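Long-range contact in glucose-6-phosphate isomerase (Thermus thermophilus, PDB 1ZZG), which probably catalyses the reversible isomerisation of glucose 6-phosphate to fructose 6-phosphate, a step shared by glycolysis and gluconeogenesis: residues I72-S77 and T129-A134. Sequence-based numbering, arbitrary orientation.
Sequences IGIGGS and TAETLA
Thr132 lies over the backbone of Ile72 to Ile74 and meets it with both branches. Its methyl CG2, anti to the backbone N (chi1 -56° for OG1), rests 3.4 Å from Ile72 O and 3.9 Å from Ile72 CG2. That isoleucine methyl also sits 3.6 Å from Thr132 O, so that both the backbone and the side chain of Thr132 meet it. OG1 passes over Gly73, 3.7 Å from its CA; the CA atoms of Gly73 and Thr132 are the nearest pair between the two backbones.

Ile74 divides its branches between two partners. CG2 meets Thr129 CG2 at 3.7 Å, methyl against methyl, just before the helix begins. With chi1 at -161° the longer branch swings the other way, and its CD1 crosses the bent Glu131 chain at about a right angle, touching CB, CG and CD and coming within 3.9 Å of OE2. The carboxylate finds its strongest polar partner across the dimer interface: OE2 is hydrogen-bonded to His293 of the second subunit, which also packs on Ile74.

No direct hydrogen bond joins the segments. A single water bridges them, accepting from Ile74 N at 3.2 Å and pairing with Thr132 OG1 at 2.8 Å, which gives a buried amide and a buried hydroxyl a shared partner. Beyond it the loop turns through Gly75 and Gly76, closed by the bond from Ser77 N to Ile74 O.

Strands 68-72 and 118-124 are neighbours in the parallel sheet, and here the glycine-rich loop leaving one packs on the helix start following the other, at the C-terminal ends of the strands, in the alpha-beta-alpha sandwich typical of a SIS domain.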
loop_
_atom_site.group_PDB
_atom_site.type_symbol
_atom_site.label_atom_id
_atom_site.label_comp_id
_atom_site.label_asym_id
_atom_site.label_seq_id
_atom_site.Cartn_x
_atom_site.Cartn_y
_atom_site.Cartn_z
ATOM N N ILE A 72 9.189 9.531 13.686
ATOM C CA ILE A 72 7.846 9.785 14.187
ATOM C C ILE A 72 7.282 10.911 13.329
ATOM O O ILE A 72 7.646 12.080 13.494
ATOM C CB ILE A 72 7.848 10.215 15.676
ATOM C CG1 ILE A 72 8.611 9.185 16.521
ATOM C CG2 ILE A 72 6.407 10.349 16.170
ATOM C CD1 ILE A 72 8.566 9.425 18.036
ATOM N N GLY A 73 6.411 10.547 12.393
ATOM C CA GLY A 73 5.836 11.539 11.505
ATOM C C GLY A 73 4.736 10.909 10.684
ATOM O O GLY A 73 4.668 9.682 10.552
ATOM N N ILE A 74 3.886 11.742 10.100
ATOM C CA ILE A 74 2.775 11.211 9.338
ATOM C C ILE A 74 2.486 12.042 8.090
ATOM O O ILE A 74 2.830 13.220 8.022
ATOM C CB ILE A 74 1.538 11.134 10.265
ATOM C CG1 ILE A 74 0.494 10.177 9.692
ATOM C CG2 ILE A 74 0.955 12.522 10.480
ATOM C CD1 ILE A 74 -0.590 9.841 10.696
ATOM N N GLY A 75 1.869 11.416 7.093
ATOM C CA GLY A 75 1.561 12.125 5.867
ATOM C C GLY A 75 2.800 12.644 5.155
ATOM O O GLY A 75 3.683 11.875 4.781
ATOM N N GLY A 76 2.867 13.958 4.970
ATOM C CA GLY A 76 4.003 14.550 4.287
ATOM C C GLY A 76 5.327 14.334 4.997
ATOM O O GLY A 76 6.384 14.414 4.380
ATOM N N SER A 77 5.273 14.045 6.292
ATOM C CA SER A 77 6.490 13.829 7.065
ATOM C C SER A 77 6.910 12.362 7.120
ATOM O O SER A 77 7.893 12.019 7.778
ATOM C CB SER A 77 6.300 14.361 8.485
ATOM O OG SER A 77 6.062 15.755 8.474
ATOM N N THR A 129 1.163 18.376 14.861
ATOM C CA THR A 129 0.356 17.250 14.392
ATOM C C THR A 129 0.096 16.282 15.544
ATOM O O THR A 129 1.027 15.760 16.146
ATOM C CB THR A 129 1.055 16.523 13.238
ATOM O OG1 THR A 129 1.203 17.433 12.142
ATOM C CG2 THR A 129 0.238 15.318 12.783
ATOM N N ALA A 130 -1.179 16.051 15.838
ATOM C CA ALA A 130 -1.584 15.193 16.952
ATOM C C ALA A 130 -0.867 13.847 17.071
ATOM O O ALA A 130 -0.276 13.541 18.109
ATOM C CB ALA A 130 -3.097 14.974 16.904
ATOM N N GLU A 131 -0.916 13.047 16.012
ATOM C CA GLU A 131 -0.295 11.723 16.026
ATOM C C GLU A 131 1.184 11.741 16.387
ATOM O O GLU A 131 1.667 10.883 17.132
ATOM C CB GLU A 131 -0.485 11.030 14.662
ATOM C CG GLU A 131 -1.945 10.791 14.291
ATOM C CD GLU A 131 -2.535 11.909 13.453
ATOM O OE1 GLU A 131 -2.104 13.074 13.607
ATOM O OE2 GLU A 131 -3.442 11.621 12.645
ATOM N N THR A 132 1.895 12.729 15.857
ATOM C CA THR A 132 3.325 12.876 16.084
ATOM C C THR A 132 3.654 13.328 17.510
ATOM O O THR A 132 4.655 12.895 18.095
ATOM C CB THR A 132 3.907 13.869 15.055
ATOM O OG1 THR A 132 3.600 13.398 13.736
ATOM C CG2 THR A 132 5.413 14.000 15.202
ATOM N N LEU A 133 2.825 14.202 18.069
ATOM C CA LEU A 133 3.054 14.667 19.432
ATOM C C LEU A 133 2.827 13.506 20.394
ATOM O O LEU A 133 3.557 13.345 21.369
ATOM C CB LEU A 133 2.112 15.824 19.776
ATOM C CG LEU A 133 2.393 17.164 19.091
ATOM C CD1 LEU A 133 1.348 18.180 19.527
ATOM C CD2 LEU A 133 3.796 17.649 19.441
ATOM N N ALA A 134 1.820 12.690 20.106
ATOM C CA ALA A 134 1.509 11.539 20.946
ATOM C C ALA A 134 2.650 10.526 20.896
ATOM O O ALA A 134 3.103 10.025 21.933
ATOM C CB ALA A 134 0.214 10.895 20.479
HETATM O O HOH W 1 4.138 14.653 11.306
#